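Local coordinates for SmhA (Serratia marcescens, PDB 7A27), which is one component of Smh, a tripartite alpha-pore-forming toxin, and probably helps to form a pore in target membranes, at residues Gln38-Gln44 against Asp227-Ile233; Met46-Thr51 against Asn271-Ser275. All coordinates share one frame; numbering follows the deposited sequence.

Interaction 1. Residues Gln38-Gln44 against Asp227-Ile233; sequences QQLLTSQ and DQASYMI
Gln-228 reaches across to the loop 38-44 and uses both ends of its side-chain amide there. The chain can be followed outward. Gln-228 CB lies 3.7 Å from Thr-42 OG1, and CG stays beside the same hydroxyl. CD, the amide carbon, brings OE1 and NE2 to the loop backbone. Gln-228 NE2 donates to Leu-40 O at 3.2 Å. Gln-228 OE1 accepts from Thr-42 N at 3.1 Å, with the donor well above the carbonyl plane, and takes a weak second bond from Ser-43 N. With CG anti to the backbone N (chi1 -160°) and the rest extended, the amide reaches this far. Bonds at both ends fix which way round it sits.

Two loop glutamines reach the other way, to the backbone of strand 230-237. Gln-39 OE1 receives the N-H of Met-232 N at 2.8 Å, almost in line with its own C=O. Gln-38 bends at chi2 (55°), and its NE2 donates to Met-232 O at 2.8 Å and to Gln-39 O at 3.0 Å. The backbone N-H and C=O of Met-232 are thus both met by side chains, much as a neighbouring strand would meet them. The Gln-38 amide and the Tyr-231 ring have planes tilted by 26°. Gln-38 NE2 comes 3.0 Å from Tyr-231 OH, but the angle is too poor for a hydrogen bond; the hydroxyl has a weak bond to Gln-58 NE2. Ser-43 OG and Asp-227 OD2 do not bond each other; both hydrogen-bond Ser-45 OG.

The loop runs roughly antiparallel to 227-233 without forming a regular strand. It links helix 14-37 to helix 48-96, whose Gln-58 accepts from Leu-41 N. The other edge of strand 230-237 pairs with strand 198-206, and Tyr-231 packs on Val-280 of helix 272-299.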
ATOM      1  N   GLN A  38     -11.666   3.589  14.460  1.00 69.09           N
ATOM      2  CA  GLN A  38     -13.122   3.330  14.504  1.00 70.61           C
ATOM      3  C   GLN A  38     -13.508   2.889  15.914  1.00 71.54           C
ATOM      4  O   GLN A  38     -12.878   1.976  16.440  1.00 71.93           O
ATOM      5  CB  GLN A  38     -13.498   2.271  13.457  1.00 69.82           C
ATOM      6  CG  GLN A  38     -14.960   1.845  13.489  1.00 70.20           C
ATOM      7  CD  GLN A  38     -15.900   3.014  13.354  1.00 71.18           C
ATOM      8  OE1 GLN A  38     -15.787   3.829  12.441  1.00 70.29           O
ATOM      9  NE2 GLN A  38     -16.843   3.101  14.279  1.00 73.54           N
ATOM     10  N   GLN A  39     -14.510   3.558  16.481  1.00 72.90           N
ATOM     11  CA  GLN A  39     -15.169   3.229  17.759  1.00 75.58           C
ATOM     12  C   GLN A  39     -15.634   1.770  17.668  1.00 74.38           C
ATOM     13  O   GLN A  39     -16.187   1.396  16.639  1.00 73.48           O
ATOM     14  CB  GLN A  39     -16.355   4.194  17.907  1.00 79.70           C
ATOM     15  CG  GLN A  39     -16.899   4.387  19.315  1.00 85.01           C
ATOM     16  CD  GLN A  39     -18.221   5.129  19.363  1.00 87.40           C
ATOM     17  OE1 GLN A  39     -19.024   5.078  18.428  1.00 88.07           O
ATOM     18  NE2 GLN A  39     -18.488   5.776  20.494  1.00 89.69           N
ATOM     19  N   LEU A  40     -15.379   0.958  18.683  1.00 76.34           N
ATOM     20  CA  LEU A  40     -15.858  -0.447  18.803  1.00 77.51           C
ATOM     21  C   LEU A  40     -17.359  -0.420  19.108  1.00 78.19           C
ATOM     22  O   LEU A  40     -17.887   0.644  19.508  1.00 76.97           O
ATOM     23  CB  LEU A  40     -15.105  -1.148  19.945  1.00 80.56           C
ATOM     24  CG  LEU A  40     -13.633  -1.486  19.676  1.00 80.35           C
ATOM     25  CD1 LEU A  40     -12.810  -1.514  20.950  1.00 81.91           C
ATOM     26  CD2 LEU A  40     -13.529  -2.811  18.945  1.00 80.59           C
ATOM     27  N   LEU A  41     -18.031  -1.552  18.910  1.00 78.65           N
ATOM     28  CA  LEU A  41     -19.456  -1.720  19.278  1.00 79.98           C
ATOM     29  C   LEU A  41     -19.452  -2.184  20.731  1.00 80.92           C
ATOM     30  O   LEU A  41     -18.838  -3.230  20.978  1.00 82.41           O
ATOM     31  CB  LEU A  41     -20.117  -2.750  18.350  1.00 79.49           C
ATOM     32  CG  LEU A  41     -21.572  -3.088  18.662  1.00 80.83           C
ATOM     33  CD1 LEU A  41     -22.445  -1.857  18.523  1.00 81.02           C
ATOM     34  CD2 LEU A  41     -22.063  -4.205  17.766  1.00 80.80           C
ATOM     35  N   THR A  42     -20.042  -1.431  21.652  1.00 82.58           N
ATOM     36  CA  THR A  42     -20.059  -1.789  23.102  1.00 86.23           C
ATOM     37  C   THR A  42     -21.421  -2.423  23.443  1.00 89.18           C
ATOM     38  O   THR A  42     -21.436  -3.425  24.171  1.00 91.70           O
ATOM     39  CB  THR A  42     -19.701  -0.590  24.012  1.00 86.02           C
ATOM     40  OG1 THR A  42     -20.842   0.220  24.303  1.00 86.25           O
ATOM     41  CG2 THR A  42     -18.604   0.294  23.455  1.00 83.70           C
ATOM     42  N   SER A  43     -22.516  -1.855  22.919  1.00 89.36           N
ATOM     43  CA  SER A  43     -23.929  -2.204  23.233  1.00 90.56           C
ATOM     44  C   SER A  43     -24.145  -3.713  23.360  1.00 91.05           C
ATOM     45  O   SER A  43     -23.660  -4.464  22.511  1.00 91.01           O
ATOM     46  CB  SER A  43     -24.867  -1.613  22.215  1.00 89.97           C
ATOM     47  OG  SER A  43     -26.210  -1.956  22.518  1.00 91.63           O
ATOM     48  N   GLN A  44     -24.871  -4.121  24.400  1.00 92.91           N
ATOM     49  CA  GLN A  44     -25.289  -5.524  24.652  1.00 95.36           C
ATOM     50  C   GLN A  44     -26.805  -5.529  24.899  1.00 98.08           C
ATOM     51  O   GLN A  44     -27.286  -6.351  25.698  1.00101.14           O
ATOM     52  CB  GLN A  44     -24.497  -6.089  25.830  1.00 96.75           C
ATOM     53  CG  GLN A  44     -23.025  -6.304  25.548  1.00 95.34           C
ATOM     54  CD  GLN A  44     -22.235  -6.482  26.823  1.00 96.85           C
ATOM     55  OE1 GLN A  44     -22.725  -6.204  27.913  1.00 97.08           O
ATOM     56  NE2 GLN A  44     -20.997  -6.936  26.695  1.00 96.06           N
ATOM     57  N   ASP A 227     -26.689   3.258  27.410  1.00140.15           N
ATOM     58  CA  ASP A 227     -25.698   2.253  26.933  1.00136.22           C
ATOM     59  C   ASP A 227     -24.744   2.999  25.976  1.00131.60           C
ATOM     60  O   ASP A 227     -23.903   3.780  26.481  1.00131.24           O
ATOM     61  CB  ASP A 227     -26.461   1.040  26.376  1.00135.63           C
ATOM     62  CG  ASP A 227     -25.638  -0.201  26.040  1.00135.84           C
ATOM     63  OD1 ASP A 227     -24.413  -0.075  25.793  1.00135.51           O
ATOM     64  OD2 ASP A 227     -26.223  -1.292  26.060  1.00137.24           O
ATOM     65  N   GLN A 228     -24.871   2.771  24.659  1.00125.94           N
ATOM     66  CA  GLN A 228     -24.152   3.465  23.556  1.00119.22           C
ATOM     67  C   GLN A 228     -25.269   4.183  22.775  1.00116.06           C
ATOM     68  O   GLN A 228     -25.931   3.525  21.941  1.00116.62           O
ATOM     69  CB  GLN A 228     -23.350   2.460  22.709  1.00114.80           C
ATOM     70  CG  GLN A 228     -22.222   3.048  21.855  1.00110.42           C
ATOM     71  CD  GLN A 228     -21.528   2.011  20.978  1.00106.22           C
ATOM     72  OE1 GLN A 228     -21.934   0.856  20.901  1.00103.38           O
ATOM     73  NE2 GLN A 228     -20.448   2.418  20.333  1.00101.81           N
ATOM     74  N   ALA A 229     -25.576   5.436  23.132  1.00111.28           N
ATOM     75  CA  ALA A 229     -26.594   6.279  22.460  1.00106.84           C
ATOM     76  C   ALA A 229     -26.486   6.074  20.939  1.00101.69           C
ATOM     77  O   ALA A 229     -27.533   5.855  20.291  1.00102.62           O
ATOM     78  CB  ALA A 229     -26.403   7.727  22.838  1.00107.62           C
ATOM     79  N   SER A 230     -25.268   6.086  20.380  1.00 95.37           N
ATOM     80  CA  SER A 230     -25.052   5.896  18.924  1.00 90.75           C
ATOM     81  C   SER A 230     -23.648   5.397  18.574  1.00 86.69           C
ATOM     82  O   SER A 230     -22.667   5.823  19.180  1.00 85.45           O
ATOM     83  CB  SER A 230     -25.368   7.159  18.188  1.00 90.48           C
ATOM     84  OG  SER A 230     -24.394   8.157  18.455  1.00 90.11           O
ATOM     85  N   TYR A 231     -23.593   4.550  17.544  1.00 84.33           N
ATOM     86  CA  TYR A 231     -22.346   4.004  16.946  1.00 82.09           C
ATOM     87  C   TYR A 231     -21.804   5.042  15.951  1.00 80.45           C
ATOM     88  O   TYR A 231     -22.460   5.252  14.903  1.00 80.75           O
ATOM     89  CB  TYR A 231     -22.631   2.635  16.315  1.00 80.67           C
ATOM     90  CG  TYR A 231     -21.434   2.000  15.664  1.00 79.58           C
ATOM     91  CD1 TYR A 231     -20.546   1.229  16.388  1.00 80.80           C
ATOM     92  CD2 TYR A 231     -21.162   2.202  14.326  1.00 79.08           C
ATOM     93  CE1 TYR A 231     -19.415   0.687  15.801  1.00 80.53           C
ATOM     94  CE2 TYR A 231     -20.050   1.641  13.716  1.00 78.42           C
ATOM     95  CZ  TYR A 231     -19.155   0.900  14.460  1.00 78.92           C
ATOM     96  OH  TYR A 231     -18.055   0.348  13.866  1.00 79.06           O
ATOM     97  N   MET A 232     -20.674   5.685  16.276  1.00 79.82           N
ATOM     98  CA  MET A 232     -20.055   6.760  15.444  1.00 79.61           C
ATOM     99  C   MET A 232     -19.140   6.168  14.369  1.00 75.86           C
ATOM    100  O   MET A 232     -18.162   5.482  14.728  1.00 74.30           O
ATOM    101  CB  MET A 232     -19.266   7.749  16.307  1.00 82.77           C
ATOM    102  CG  MET A 232     -20.133   8.379  17.383  1.00 87.17           C
ATOM    103  SD  MET A 232     -21.417   9.446  16.644  1.00 91.16           S
ATOM    104  CE  MET A 232     -20.622  11.036  16.919  1.00 93.58           C
ATOM    105  N   ILE A 233     -19.420   6.494  13.103  1.00 74.06           N
ATOM    106  CA  ILE A 233     -18.707   5.964  11.902  1.00 72.87           C
ATOM    107  C   ILE A 233     -17.608   6.935  11.473  1.00 72.96           C
ATOM    108  O   ILE A 233     -17.909   8.107  11.152  1.00 73.96           O
ATOM    109  CB  ILE A 233     -19.693   5.703  10.757  1.00 72.67           C
ATOM    110  CG1 ILE A 233     -20.778   4.711  11.193  1.00 73.50           C
ATOM    111  CG2 ILE A 233     -18.959   5.250   9.508  1.00 70.43           C
ATOM    112  CD1 ILE A 233     -21.947   4.557  10.244  1.00 73.13           C
TER

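Interaction 2. Residues Met46-Thr51 against Asn271-Ser275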
ATOM      1  N   MET A  46     -28.953  -5.530  22.107  1.00102.28           N
ATOM      2  CA  MET A  46     -29.366  -5.855  20.711  1.00101.63           C
ATOM      3  C   MET A  46     -29.190  -7.358  20.455  1.00102.08           C
ATOM      4  O   MET A  46     -28.732  -8.050  21.380  1.00103.54           O
ATOM      5  CB  MET A  46     -28.547  -5.029  19.724  1.00 99.85           C
ATOM      6  CG  MET A  46     -28.604  -3.568  20.090  1.00100.33           C
ATOM      7  SD  MET A  46     -28.309  -2.468  18.717  1.00100.49           S
ATOM      8  CE  MET A  46     -29.525  -1.198  19.088  1.00101.70           C
ATOM      9  N   ASP A  47     -29.562  -7.854  19.270  1.00100.94           N
ATOM     10  CA  ASP A  47     -29.541  -9.316  18.980  1.00101.97           C
ATOM     11  C   ASP A  47     -28.267  -9.910  19.589  1.00101.87           C
ATOM     12  O   ASP A  47     -27.167  -9.559  19.163  1.00 99.08           O
ATOM     13  CB  ASP A  47     -29.687  -9.621  17.481  1.00100.04           C
ATOM     14  CG  ASP A  47     -29.784 -11.113  17.180  1.00101.42           C
ATOM     15  OD1 ASP A  47     -30.328 -11.857  18.032  1.00104.27           O
ATOM     16  OD2 ASP A  47     -29.289 -11.534  16.117  1.00 98.97           O
ATOM     17  N   PRO A  48     -28.356 -10.782  20.627  1.00103.14           N
ATOM     18  CA  PRO A  48     -27.158 -11.376  21.222  1.00103.53           C
ATOM     19  C   PRO A  48     -26.288 -12.115  20.183  1.00102.12           C
ATOM     20  O   PRO A  48     -25.080 -11.921  20.190  1.00100.84           O
ATOM     21  CB  PRO A  48     -27.700 -12.355  22.282  1.00105.99           C
ATOM     22  CG  PRO A  48     -29.111 -11.880  22.571  1.00106.77           C
ATOM     23  CD  PRO A  48     -29.592 -11.234  21.288  1.00104.63           C
ATOM     24  N   GLY A  49     -26.930 -12.904  19.309  1.00101.93           N
ATOM     25  CA  GLY A  49     -26.292 -13.760  18.283  1.00 99.95           C
ATOM     26  C   GLY A  49     -25.489 -12.981  17.246  1.00 96.32           C
ATOM     27  O   GLY A  49     -24.390 -13.453  16.894  1.00 94.13           O
ATOM     28  N   LEU A  50     -26.028 -11.857  16.749  1.00 93.40           N
ATOM     29  CA  LEU A  50     -25.397 -10.996  15.708  1.00 89.29           C
ATOM     30  C   LEU A  50     -24.392 -10.042  16.368  1.00 87.09           C
ATOM     31  O   LEU A  50     -23.356  -9.764  15.744  1.00 85.10           O
ATOM     32  CB  LEU A  50     -26.475 -10.223  14.933  1.00 88.57           C
ATOM     33  CG  LEU A  50     -25.957  -9.190  13.927  1.00 87.20           C
ATOM     34  CD1 LEU A  50     -25.131  -9.857  12.822  1.00 86.30           C
ATOM     35  CD2 LEU A  50     -27.095  -8.382  13.320  1.00 87.10           C
ATOM     36  N   THR A  51     -24.679  -9.544  17.571  1.00 88.06           N
ATOM     37  CA  THR A  51     -23.762  -8.653  18.328  1.00 87.53           C
ATOM     38  C   THR A  51     -22.399  -9.351  18.447  1.00 87.91           C
ATOM     39  O   THR A  51     -21.387  -8.691  18.128  1.00 86.37           O
ATOM     40  CB  THR A  51     -24.345  -8.244  19.690  1.00 88.76           C
ATOM     41  OG1 THR A  51     -25.541  -7.487  19.488  1.00 88.42           O
ATOM     42  CG2 THR A  51     -23.388  -7.416  20.521  1.00 88.47           C
ATOM     43  N   ASN A 271     -33.683  -1.523  11.463  1.00 91.11           N
ATOM     44  CA  ASN A 271     -32.504  -2.436  11.489  1.00 90.38           C
ATOM     45  C   ASN A 271     -31.235  -1.630  11.810  1.00 89.25           C
ATOM     46  O   ASN A 271     -30.511  -1.250  10.879  1.00 89.06           O
ATOM     47  CB  ASN A 271     -32.332  -3.198  10.169  1.00 89.51           C
ATOM     48  CG  ASN A 271     -33.619  -3.796   9.658  1.00 91.06           C
ATOM     49  OD1 ASN A 271     -34.565  -3.071   9.357  1.00 91.85           O
ATOM     50  ND2 ASN A 271     -33.643  -5.109   9.525  1.00 92.49           N
ATOM     51  N   ALA A 272     -30.976  -1.387  13.098  1.00 88.94           N
ATOM     52  CA  ALA A 272     -29.838  -0.605  13.630  1.00 86.30           C
ATOM     53  C   ALA A 272     -28.564  -1.453  13.633  1.00 85.45           C
ATOM     54  O   ALA A 272     -27.499  -0.950  13.229  1.00 83.08           O
ATOM     55  CB  ALA A 272     -30.193  -0.171  15.024  1.00 87.03           C
ATOM     56  N   LEU A 273     -28.678  -2.708  14.063  1.00 86.76           N
ATOM     57  CA  LEU A 273     -27.512  -3.604  14.210  1.00 86.39           C
ATOM     58  C   LEU A 273     -26.972  -3.974  12.826  1.00 84.75           C
ATOM     59  O   LEU A 273     -25.748  -4.130  12.706  1.00 82.81           O
ATOM     60  CB  LEU A 273     -27.912  -4.828  15.038  1.00 88.56           C
ATOM     61  CG  LEU A 273     -26.746  -5.623  15.631  1.00 88.80           C
ATOM     62  CD1 LEU A 273     -25.764  -4.719  16.362  1.00 87.32           C
ATOM     63  CD2 LEU A 273     -27.255  -6.688  16.584  1.00 91.99           C
ATOM     64  N   LEU A 274     -27.838  -4.104  11.816  1.00 84.62           N
ATOM     65  CA  LEU A 274     -27.398  -4.410  10.427  1.00 82.52           C
ATOM     66  C   LEU A 274     -26.625  -3.201   9.898  1.00 80.30           C
ATOM     67  O   LEU A 274     -25.576  -3.418   9.272  1.00 77.38           O
ATOM     68  CB  LEU A 274     -28.602  -4.728   9.545  1.00 84.42           C
ATOM     69  CG  LEU A 274     -28.304  -4.922   8.058  1.00 85.03           C
ATOM     70  CD1 LEU A 274     -27.426  -6.151   7.816  1.00 85.66           C
ATOM     71  CD2 LEU A 274     -29.609  -5.051   7.274  1.00 86.29           C
ATOM     72  N   SER A 275     -27.130  -1.984  10.147  1.00 80.68           N
ATOM     73  CA  SER A 275     -26.476  -0.700   9.776  1.00 79.43           C
ATOM     74  C   SER A 275     -25.015  -0.730  10.255  1.00 79.23           C
ATOM     75  O   SER A 275     -24.110  -0.402   9.459  1.00 78.22           O
ATOM     76  CB  SER A 275     -27.224   0.481  10.349  1.00 79.81           C
ATOM     77  OG  SER A 275     -28.589   0.482   9.934  1.00 80.00           O
TER
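Two helix starts meet here: the first turn of helix 48-96 and the first turn of helix 272-299. Leu-273 fills the space between them. Its CG stands anti to the backbone N (chi1 -162°), which carries both methyls over to 46-51. Leu-273 CD2 meets three residues. It touches CB of Met-46 and CB of Asp-47, and Leu-273 CD2 lies 3.5 Å from Thr-51 OG1. Leu-50 comes the other way, tip to tip, and Leu-50 CD2 is 3.6 Å from Leu-273 CG. Met-46 instead slides past Leu-273 in the opposite sense. Its SD passes CD1 of Leu-273, and Met-46 CE ends 4.2 Å from Ala-272 CB.

Each helix start also has polar bonds of its own. Asp-47 is the N-cap of helix 48-96, and its OD2 takes a weak capping bond from Leu-50 N. Asp-47 O accepts twice from Thr-51, from the backbone N and from OG1 at 2.7 Å. In helix 272-299, Ser-275 OG donates to Asn-271 O at 2.8 Å. Leu-50 also packs on Ile-154 of helix 104-155, and Leu-274 turns to the same helix.

No hydrogen bond crosses between the two segments. The contact is apolar packing, and the side-chain hydrogen bonds of Asp-47, Thr-51 and Ser-275 described here stay within their own segments. Thr-51 OG1 is tied to its own helix turn while it lies against a leucine methyl. The contact between these helix starts thus rests on apolar packing round Leu-273, in which Leu-50 and Met-46 share, and no directional bond across the contact sets their spacing.

How the interactions relate
From the N terminus, the chain leaves helix 14-37, runs through 38-44 and enters helix 48-96 by way of 46-51. These are the first halves of both contacts. After helices 104-155 and 160-188 and strand 198-206, it reaches 227-233 and closes interaction 1. It then passes through helix 247-268 and reaches 271-275, closing interaction 2. The two closed loops overlap and cross; neither contains the other. Interaction 1 ties the loop to the two-stranded sheet, and interaction 2 ties two helix starts together. Their centres are about 12 Å apart. They touch directly where Leu-41 packs on Leu-273 and Ser-43 O meets Thr-51 CG2.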